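Local coordinates for protein GEO10716p1 (Drosophila melanogaster, PDB 7BTG) that probably removes phosphate from phosphoarginine, and perhaps phosphotyrosine, in proteins as a member of the low molecular weight protein tyrosine phosphatase family, at residues V3-I8 / A19-L24; R52-L57 / L62-L67; I108-S113 / E119-E124. The protein carries 1 engineered substitution. All blocks are in the same frame, centred on the assembly; numbering follows the deposited sequence.

Contact 1: residues V3-I8 / A19-L24; sequences VLFVSI and AILKHL. Engineered in segment 3-8: Ser7 (natural residue Cys). With PO4 (phosphate ion), chain B; PO4 (phosphate ion), chain C.
The hydroxyl Ser7 OG, in the segment that also packs Val3 and Phe5 on Leu21, lies among several polar groups: O1 of the chain B phosphate is 2.8 Å from Ser7 OG, and Ser7 OG is also hydrogen-bonded to Ser14 OG and weakly to Asn10 N. Ser7 is an engineered replacement for cysteine. In this family the cysteine of the CX5R P-loop is the nucleophile, and the phosphate here is held by backbone N-H groups of Gly9, Thr11 and Cys12 and by Arg13 NE, much as a substrate phosphate would probably be. Strand 2-7 and helix 13-27 are the first two elements of a parallel beta-alpha-beta unit, joined by apolar side chains. Leu21 CB approaches the Phe5 ring at its edge, 3.8 Å from Phe5 CE2. With CG anti to the backbone N (chi1 -179°), Leu21 reaches on toward the strand, and its CD2 lies 3.9 Å from Phe5 CZ and 4.2 Å from Val3 CG1. That same Val3 methyl overhangs one face of the Phe5 ring, while Cys146 of helix 133-154 also packs on the Phe5 side chain. Lys22 NZ, salt-bridged to Glu18, extends to O1 of the chain C phosphate in a weak 3.2 Å bond.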
loop_
_atom_site.group_PDB
_atom_site.type_symbol
_atom_site.label_atom_id
_atom_site.label_comp_id
_atom_site.label_asym_id
_atom_site.label_seq_id
_atom_site.Cartn_x
_atom_site.Cartn_y
_atom_site.Cartn_z
ATOM N N VAL A 3 -8.963 -1.297 -3.384
ATOM C CA VAL A 3 -7.537 -1.583 -3.276
ATOM C C VAL A 3 -7.115 -1.453 -1.819
ATOM O O VAL A 3 -7.477 -0.476 -1.151
ATOM C CB VAL A 3 -6.692 -0.649 -4.159
ATOM C CG1 VAL A 3 -5.200 -0.879 -3.896
ATOM C CG2 VAL A 3 -6.996 -0.875 -5.627
ATOM N N LEU A 4 -6.345 -2.433 -1.340
ATOM C CA LEU A 4 -5.791 -2.459 0.013
ATOM C C LEU A 4 -4.269 -2.512 -0.070
ATOM O O LEU A 4 -3.716 -3.444 -0.658
ATOM C CB LEU A 4 -6.320 -3.669 0.786
ATOM C CG LEU A 4 -5.876 -3.796 2.244
ATOM C CD1 LEU A 4 -6.533 -2.718 3.085
ATOM C CD2 LEU A 4 -6.211 -5.192 2.773
ATOM N N PHE A 5 -3.591 -1.514 0.502
ATOM C CA PHE A 5 -2.138 -1.546 0.601
ATOM C C PHE A 5 -1.733 -2.161 1.938
ATOM O O PHE A 5 -2.356 -1.893 2.968
ATOM C CB PHE A 5 -1.538 -0.148 0.466
ATOM C CG PHE A 5 -1.670 0.447 -0.913
ATOM C CD1 PHE A 5 -0.916 -0.025 -1.955
ATOM C CD2 PHE A 5 -2.528 1.513 -1.149
ATOM C CE1 PHE A 5 -1.017 0.544 -3.236
ATOM C CE2 PHE A 5 -2.633 2.088 -2.427
ATOM C CZ PHE A 5 -1.876 1.594 -3.465
ATOM N N VAL A 6 -0.690 -2.993 1.925
ATOM C CA VAL A 6 -0.288 -3.727 3.121
ATOM C C VAL A 6 1.200 -3.550 3.367
ATOM O O VAL A 6 2.019 -3.760 2.465
ATOM C CB VAL A 6 -0.655 -5.213 3.030
ATOM C CG1 VAL A 6 -0.070 -5.983 4.243
ATOM C CG2 VAL A 6 -2.161 -5.349 3.026
ATOM N N SER A 7 1.545 -3.125 4.581
ATOM C CA SER A 7 2.920 -3.071 5.044
ATOM C C SER A 7 2.966 -3.771 6.390
ATOM O O SER A 7 1.925 -4.075 6.971
ATOM C CB SER A 7 3.440 -1.628 5.149
ATOM O OG SER A 7 2.641 -0.813 5.997
ATOM N N ILE A 8 4.170 -4.033 6.910
ATOM C CA ILE A 8 4.210 -4.804 8.149
ATOM C C ILE A 8 3.619 -3.991 9.294
ATOM O O ILE A 8 2.780 -4.488 10.054
ATOM C CB ILE A 8 5.629 -5.327 8.448
ATOM C CG1 ILE A 8 5.549 -6.318 9.600
ATOM C CG2 ILE A 8 6.622 -4.223 8.798
ATOM C CD1 ILE A 8 6.786 -7.112 9.806
ATOM N N ALA A 19 -2.732 7.261 0.706
ATOM C CA ALA A 19 -3.003 8.670 0.455
ATOM C C ALA A 19 -2.617 9.068 -0.970
ATOM O O ALA A 19 -3.320 9.864 -1.611
ATOM C CB ALA A 19 -2.246 9.520 1.470
ATOM N N ILE A 20 -1.503 8.521 -1.471
ATOM C CA ILE A 20 -1.031 8.813 -2.825
ATOM C C ILE A 20 -2.055 8.374 -3.864
ATOM O O ILE A 20 -2.418 9.135 -4.771
ATOM C CB ILE A 20 0.326 8.134 -3.073
ATOM C CG1 ILE A 20 1.456 9.006 -2.535
ATOM C CG2 ILE A 20 0.505 7.815 -4.561
ATOM C CD1 ILE A 20 2.793 8.308 -2.484
ATOM N N LEU A 21 -2.519 7.130 -3.761
ATOM C CA LEU A 21 -3.476 6.622 -4.730
ATOM C C LEU A 21 -4.809 7.337 -4.593
ATOM O O LEU A 21 -5.505 7.563 -5.593
ATOM C CB LEU A 21 -3.665 5.115 -4.555
ATOM C CG LEU A 21 -4.642 4.547 -5.579
ATOM C CD1 LEU A 21 -4.092 4.859 -6.963
ATOM C CD2 LEU A 21 -4.892 3.050 -5.396
ATOM N N LYS A 22 -5.187 7.680 -3.357
ATOM C CA LYS A 22 -6.387 8.483 -3.150
ATOM C C LYS A 22 -6.305 9.803 -3.915
ATOM O O LYS A 22 -7.291 10.228 -4.532
ATOM C CB LYS A 22 -6.607 8.738 -1.660
ATOM C CG LYS A 22 -7.595 7.785 -1.025
ATOM C CD LYS A 22 -7.581 7.865 0.501
ATOM C CE LYS A 22 -8.644 6.930 1.083
ATOM N NZ LYS A 22 -8.823 7.143 2.540
ATOM N N HIS A 23 -5.134 10.453 -3.895
ATOM C CA HIS A 23 -4.945 11.691 -4.643
ATOM C C HIS A 23 -5.031 11.444 -6.144
ATOM O O HIS A 23 -5.757 12.146 -6.856
ATOM C CB HIS A 23 -3.607 12.332 -4.288
ATOM C CG HIS A 23 -3.373 13.658 -4.953
ATOM N ND1 HIS A 23 -4.289 14.690 -4.907
ATOM C CD2 HIS A 23 -2.328 14.117 -5.688
ATOM C CE1 HIS A 23 -3.819 15.727 -5.580
ATOM N NE2 HIS A 23 -2.632 15.406 -6.064
ATOM N N LEU A 24 -4.312 10.437 -6.637
ATOM C CA LEU A 24 -4.329 10.146 -8.064
ATOM C C LEU A 24 -5.749 9.962 -8.589
ATOM O O LEU A 24 -6.089 10.497 -9.653
ATOM C CB LEU A 24 -3.475 8.912 -8.362
ATOM C CG LEU A 24 -1.965 9.117 -8.252
ATOM C CD1 LEU A 24 -1.246 7.790 -8.460
ATOM C CD2 LEU A 24 -1.446 10.176 -9.249
HETATM P P PO4 B . 5.585 0.101 7.565
HETATM O O1 PO4 B . 4.168 0.517 7.913
HETATM O O2 PO4 B . 6.538 0.691 8.571
HETATM O O3 PO4 B . 6.036 0.608 6.217
HETATM O O4 PO4 B . 5.694 -1.422 7.513
HETATM P P PO4 C . -8.973 5.773 6.362
HETATM O O1 PO4 C . -10.027 6.217 5.369
HETATM O O2 PO4 C . -7.718 6.617 6.236
HETATM O O3 PO4 C . -9.524 5.950 7.754
HETATM O O4 PO4 C . -8.721 4.282 6.158
#

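Contact 2: residues R52-L57 / L62-L67; sequences RGQQLL and LKTNHL. With PO4 (phosphate ion), chain C.
Leu62 N donates to Leu57 O across 2.9 Å, a fairly straight bond with an angle of 158° at the hydrogen. The donor stands 49° out of the carbonyl plane, and the bond ties the outgoing chain back to helix 51-58 soon after it has turned. A second polar approach lies farther along, where Gln54 NE2 reaches to 2.9 Å from Thr64 O.

The apolar contacts run between these two points. Thr64 CG2 fits between two helix side chains one turn apart, 3.7 Å from both Gln54 CG and Leu57 CD1. Thr64 presents this methyl because OG1 stands anti to its backbone N (chi1 165°), beside the carbonyl carbon. The other branch of Leu57 goes to the beginning of the loop, with Leu57 CD2 4.0 Å from Leu62 CD1, and from helix 13-27 Met16 packs on Leu57 and Ile20 on Leu62.

Within the loop, Thr64 OG1 accepts from His66 N at 3.1 Å, an ST turn that sets the course of the chain into His66. The imidazole receives the chain C phosphate at its edge, ND1 donating to O4 at 3.3 Å, and its other nitrogen, NE2, is bonded to Asn10 OD1 of the P-loop.

Thr64 thus uses both branches of its side chain, the methyl against the helix and the hydroxyl in the turn. The imidazole, with an anion at one nitrogen and an amide oxygen at the other, is likely to favour protons on both.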
loop_
_atom_site.group_PDB
_atom_site.type_symbol
_atom_site.label_atom_id
_atom_site.label_comp_id
_atom_site.label_asym_id
_atom_site.label_seq_id
_atom_site.Cartn_x
_atom_site.Cartn_y
_atom_site.Cartn_z
ATOM N N ARG A 52 7.015 11.501 10.584
ATOM C CA ARG A 52 7.843 11.991 9.489
ATOM C C ARG A 52 7.297 11.620 8.116
ATOM O O ARG A 52 7.779 12.157 7.115
ATOM C CB ARG A 52 9.273 11.487 9.656
ATOM C CG ARG A 52 9.395 10.008 9.670
ATOM C CD ARG A 52 10.510 9.548 10.601
ATOM N NE ARG A 52 11.818 9.388 9.969
ATOM C CZ ARG A 52 12.610 8.344 10.209
ATOM N NH1 ARG A 52 12.194 7.387 11.022
ATOM N NH2 ARG A 52 13.797 8.231 9.629
ATOM N N GLY A 53 6.300 10.738 8.044
ATOM C CA GLY A 53 5.681 10.384 6.783
ATOM C C GLY A 53 4.515 11.299 6.492
ATOM O O GLY A 53 4.262 11.666 5.339
ATOM N N GLN A 54 3.786 11.671 7.548
ATOM C CA GLN A 54 2.752 12.692 7.409
ATOM C C GLN A 54 3.355 14.027 6.992
ATOM O O GLN A 54 2.709 14.815 6.284
ATOM C CB GLN A 54 1.978 12.837 8.722
ATOM C CG GLN A 54 1.107 11.636 9.066
ATOM C CD GLN A 54 0.138 11.906 10.213
ATOM O OE1 GLN A 54 0.451 11.655 11.373
ATOM N NE2 GLN A 54 -1.049 12.409 9.888
ATOM N N GLN A 55 4.591 14.296 7.409
ATOM C CA GLN A 55 5.266 15.507 6.970
ATOM C C GLN A 55 5.585 15.440 5.488
ATOM O O GLN A 55 5.184 16.321 4.716
ATOM C CB GLN A 55 6.536 15.732 7.788
ATOM C CG GLN A 55 6.248 16.359 9.145
ATOM C CD GLN A 55 5.244 17.511 9.058
ATOM O OE1 GLN A 55 5.608 18.635 8.690
ATOM N NE2 GLN A 55 3.972 17.234 9.393
ATOM N N LEU A 56 6.295 14.392 5.069
ATOM C CA LEU A 56 6.588 14.221 3.651
ATOM C C LEU A 56 5.316 14.283 2.812
ATOM O O LEU A 56 5.303 14.884 1.735
ATOM C CB LEU A 56 7.331 12.905 3.436
ATOM C CG LEU A 56 7.679 12.510 2.012
ATOM C CD1 LEU A 56 8.474 13.618 1.348
ATOM C CD2 LEU A 56 8.483 11.231 2.049
ATOM N N LEU A 57 4.224 13.714 3.313
ATOM C CA LEU A 57 2.959 13.787 2.593
ATOM C C LEU A 57 2.448 15.223 2.494
ATOM O O LEU A 57 2.106 15.689 1.402
ATOM C CB LEU A 57 1.926 12.892 3.269
ATOM C CG LEU A 57 2.125 11.404 2.984
ATOM C CD1 LEU A 57 1.226 10.584 3.883
ATOM C CD2 LEU A 57 1.833 11.114 1.516
ATOM N N LEU A 62 -0.604 16.278 0.465
ATOM C CA LEU A 62 -1.400 15.145 0.900
ATOM C C LEU A 62 -1.434 15.087 2.416
ATOM O O LEU A 62 -0.504 15.533 3.095
ATOM C CB LEU A 62 -0.817 13.844 0.366
ATOM C CG LEU A 62 -0.739 13.843 -1.140
ATOM C CD1 LEU A 62 -0.172 12.516 -1.612
ATOM C CD2 LEU A 62 -2.141 14.104 -1.668
ATOM N N LYS A 63 -2.502 14.501 2.943
ATOM C CA LYS A 63 -2.598 14.277 4.374
ATOM C C LYS A 63 -3.271 12.934 4.607
ATOM O O LYS A 63 -4.012 12.438 3.754
ATOM C CB LYS A 63 -3.362 15.410 5.074
ATOM C CG LYS A 63 -4.860 15.375 4.863
ATOM N N THR A 64 -2.978 12.332 5.751
ATOM C CA THR A 64 -3.583 11.066 6.114
ATOM C C THR A 64 -4.076 11.122 7.550
ATOM O O THR A 64 -3.414 11.666 8.440
ATOM C CB THR A 64 -2.632 9.898 5.955
ATOM O OG1 THR A 64 -3.181 8.768 6.646
ATOM C CG2 THR A 64 -1.261 10.229 6.534
ATOM N N ASN A 65 -5.250 10.522 7.738
ATOM C CA ASN A 65 -5.982 10.356 8.991
ATOM C C ASN A 65 -5.706 9.022 9.684
ATOM O O ASN A 65 -6.018 8.867 10.875
ATOM C CB ASN A 65 -7.477 10.426 8.670
ATOM C CG ASN A 65 -7.804 9.701 7.352
ATOM O OD1 ASN A 65 -7.033 9.773 6.369
ATOM N ND2 ASN A 65 -8.942 9.027 7.316
ATOM N N HIS A 66 -5.090 8.093 8.964
ATOM C CA HIS A 66 -5.334 6.661 9.089
ATOM C C HIS A 66 -4.860 6.105 10.424
ATOM O O HIS A 66 -3.733 6.359 10.850
ATOM C CB HIS A 66 -4.620 5.949 7.933
ATOM C CG HIS A 66 -4.709 4.459 7.972
ATOM N ND1 HIS A 66 -5.799 3.773 7.488
ATOM C CD2 HIS A 66 -3.835 3.522 8.409
ATOM C CE1 HIS A 66 -5.598 2.476 7.630
ATOM N NE2 HIS A 66 -4.413 2.296 8.183
ATOM N N LEU A 67 -5.718 5.336 11.083
ATOM C CA LEU A 67 -5.314 4.584 12.264
ATOM C C LEU A 67 -4.774 3.218 11.844
ATOM O O LEU A 67 -5.440 2.488 11.102
ATOM C CB LEU A 67 -6.498 4.410 13.217
ATOM C CG LEU A 67 -7.124 5.635 13.894
ATOM C CD1 LEU A 67 -8.460 5.279 14.547
ATOM C CD2 LEU A 67 -6.185 6.250 14.909
HETATM P P PO4 C . -8.973 5.773 6.362
HETATM O O1 PO4 C . -10.027 6.217 5.369
HETATM O O2 PO4 C . -7.718 6.617 6.236
HETATM O O3 PO4 C . -9.524 5.950 7.754
HETATM O O4 PO4 C . -8.721 4.282 6.158
#

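Contact 3: residues I108-S113 / E119-E124; sequences IQLLGS and EDEIIE
Strand 107-110 gives way to a 3-10 segment that starts at Leu111, and its Gly112 comes so close to Glu121 (4.4 Å between their CA atoms) that a CB on the glycine would collide with Glu121 O. That oxygen receives a CA-H...O contact from Gly112 CA at 3.2 Å and a proton from a water, which in turn accepts from Gly112 N at 2.7 Å. Glu121 lays its carboxylate across Leu110, with OE2 3.5 Å from Leu110 CD2, and the same oxygen reaches Ser113 CB. Cut back to an alanine, Glu121 would lose the carboxylate that lies against Leu110 CD2 and Ser113 CB, and is likely to leave that leucine methyl less covered. Elsewhere in the contact, Leu111 CD2 meets Ile123 CD1 at 3.9 Å, near helix 133-154. Ser113 OG lies between its backbone N and carbonyl carbon (chi1 77°), turned back to donate to Leu110 O at 2.9 Å in the carbonyl plane; Ser113 N gives that oxygen a second bond. The segment 119-124 leads toward the loop that carries the general-acid aspartate in this family, and Ile123 O accepts from Arg13 NH1. Beyond the side-chain packing, the polar link between the segments rests on one bridging water and a weak C-H donor, an association that relies on the glycine's bare CA.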
loop_
_atom_site.group_PDB
_atom_site.type_symbol
_atom_site.label_atom_id
_atom_site.label_comp_id
_atom_site.label_asym_id
_atom_site.label_seq_id
_atom_site.Cartn_x
_atom_site.Cartn_y
_atom_site.Cartn_z
ATOM N N ILE A 108 -3.345 -10.574 -5.078
ATOM C CA ILE A 108 -2.339 -10.202 -4.095
ATOM C C ILE A 108 -1.004 -10.067 -4.816
ATOM O O ILE A 108 -0.502 -11.038 -5.391
ATOM C CB ILE A 108 -2.245 -11.236 -2.962
ATOM C CG1 ILE A 108 -3.587 -11.355 -2.222
ATOM C CG2 ILE A 108 -1.110 -10.857 -2.024
ATOM C CD1 ILE A 108 -3.748 -12.654 -1.418
ATOM N N GLN A 109 -0.414 -8.871 -4.786
ATOM C CA GLN A 109 0.737 -8.616 -5.636
ATOM C C GLN A 109 1.726 -7.699 -4.933
ATOM O O GLN A 109 1.357 -6.872 -4.093
ATOM C CB GLN A 109 0.315 -7.992 -6.995
ATOM C CG GLN A 109 -0.720 -8.822 -7.780
ATOM C CD GLN A 109 -1.313 -8.092 -8.995
ATOM O OE1 GLN A 109 -1.174 -6.881 -9.151
ATOM N NE2 GLN A 109 -1.968 -8.844 -9.857
ATOM N N LEU A 110 2.993 -7.875 -5.286
ATOM C CA LEU A 110 4.034 -6.930 -4.916
ATOM C C LEU A 110 3.764 -5.616 -5.633
ATOM O O LEU A 110 3.716 -5.584 -6.866
ATOM C CB LEU A 110 5.380 -7.518 -5.318
ATOM C CG LEU A 110 6.679 -7.009 -4.740
ATOM C CD1 LEU A 110 6.722 -7.263 -3.244
ATOM C CD2 LEU A 110 7.805 -7.733 -5.437
ATOM N N LEU A 111 3.542 -4.538 -4.874
ATOM C CA LEU A 111 3.202 -3.263 -5.507
ATOM C C LEU A 111 4.300 -2.810 -6.455
ATOM O O LEU A 111 4.025 -2.309 -7.554
ATOM C CB LEU A 111 2.957 -2.185 -4.447
ATOM C CG LEU A 111 2.942 -0.744 -4.977
ATOM C CD1 LEU A 111 1.721 -0.525 -5.840
ATOM C CD2 LEU A 111 2.962 0.266 -3.835
ATOM N N GLY A 112 5.553 -2.979 -6.043
ATOM C CA GLY A 112 6.695 -2.533 -6.808
ATOM C C GLY A 112 6.936 -3.317 -8.072
ATOM O O GLY A 112 7.755 -2.890 -8.886
ATOM N N SER A 113 6.234 -4.432 -8.272
ATOM C CA SER A 113 6.351 -5.136 -9.545
ATOM C C SER A 113 5.796 -4.314 -10.701
ATOM O O SER A 113 6.046 -4.656 -11.860
ATOM C CB SER A 113 5.654 -6.508 -9.482
ATOM O OG SER A 113 4.243 -6.406 -9.575
ATOM N N GLU A 119 15.290 -4.521 -10.229
ATOM C CA GLU A 119 16.173 -4.061 -9.165
ATOM C C GLU A 119 15.536 -2.966 -8.314
ATOM O O GLU A 119 16.150 -2.529 -7.336
ATOM C CB GLU A 119 17.510 -3.584 -9.749
ATOM C CG GLU A 119 17.495 -2.199 -10.401
ATOM C CD GLU A 119 17.128 -2.236 -11.883
ATOM O OE1 GLU A 119 16.698 -3.305 -12.385
ATOM O OE2 GLU A 119 17.272 -1.186 -12.544
ATOM N N ASP A 120 14.314 -2.535 -8.640
ATOM C CA ASP A 120 13.584 -1.548 -7.852
ATOM C C ASP A 120 12.239 -2.080 -7.374
ATOM O O ASP A 120 11.367 -1.295 -6.991
ATOM C CB ASP A 120 13.399 -0.264 -8.659
ATOM C CG ASP A 120 14.570 0.664 -8.514
ATOM O OD1 ASP A 120 14.601 1.421 -7.517
ATOM O OD2 ASP A 120 15.474 0.613 -9.376
ATOM N N GLU A 121 12.071 -3.404 -7.397
ATOM C CA GLU A 121 10.813 -4.055 -7.036
ATOM C C GLU A 121 10.436 -3.817 -5.573
ATOM O O GLU A 121 9.251 -3.687 -5.239
ATOM C CB GLU A 121 10.954 -5.559 -7.272
ATOM C CG GLU A 121 10.270 -6.149 -8.455
ATOM C CD GLU A 121 10.062 -7.639 -8.259
ATOM O OE1 GLU A 121 10.923 -8.290 -7.613
ATOM O OE2 GLU A 121 9.022 -8.157 -8.720
ATOM N N ILE A 122 11.421 -3.824 -4.682
ATOM C CA ILE A 122 11.182 -3.962 -3.247
ATOM C C ILE A 122 11.076 -2.585 -2.595
ATOM O O ILE A 122 12.012 -1.784 -2.641
ATOM C CB ILE A 122 12.296 -4.791 -2.576
ATOM C CG1 ILE A 122 12.527 -6.114 -3.303
ATOM C CG2 ILE A 122 11.935 -5.088 -1.135
ATOM C CD1 ILE A 122 11.347 -7.074 -3.210
ATOM N N ILE A 123 9.966 -2.333 -1.923
ATOM C CA ILE A 123 9.767 -1.086 -1.204
ATOM C C ILE A 123 10.106 -1.334 0.259
ATOM O O ILE A 123 9.327 -1.951 0.984
ATOM C CB ILE A 123 8.341 -0.574 -1.401
ATOM C CG1 ILE A 123 8.057 -0.587 -2.898
ATOM C CG2 ILE A 123 8.207 0.806 -0.832
ATOM C CD1 ILE A 123 6.879 0.197 -3.341
ATOM N N GLU A 124 11.268 -0.849 0.690
ATOM C CA GLU A 124 11.812 -1.152 2.009
ATOM C C GLU A 124 11.131 -0.352 3.110
ATOM O O GLU A 124 10.777 0.819 2.933
ATOM C CB GLU A 124 13.312 -0.855 2.060
ATOM C CG GLU A 124 14.123 -1.418 0.897
ATOM C CD GLU A 124 14.436 -2.899 1.053
ATOM O OE1 GLU A 124 13.531 -3.662 1.477
ATOM O OE2 GLU A 124 15.596 -3.293 0.762
HETATM O O HOH W 1 6.996 -3.502 -3.878
#

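Contact 1 lies between the others, its centre 12 Å from that of contact 2 and 14 Å from that of contact 3; contacts 2 and 3 are 21 Å apart between centres, on opposite sides of the chain's centre. Toward contact 2, helix 13-27 supplies the join, with His23 CB 3.5 Å from Leu62 CD2, and Lys22 and His66 share the chain C phosphate. Toward contact 3, Phe5 CE1 meets Leu111 CD1 at 3.9 Å within the core beside the parallel sheet. The P-loop connects all three: from the phosphate site beside contact 1, its residues Asn10 and Arg13 reach contact 2 and contact 3 respectively.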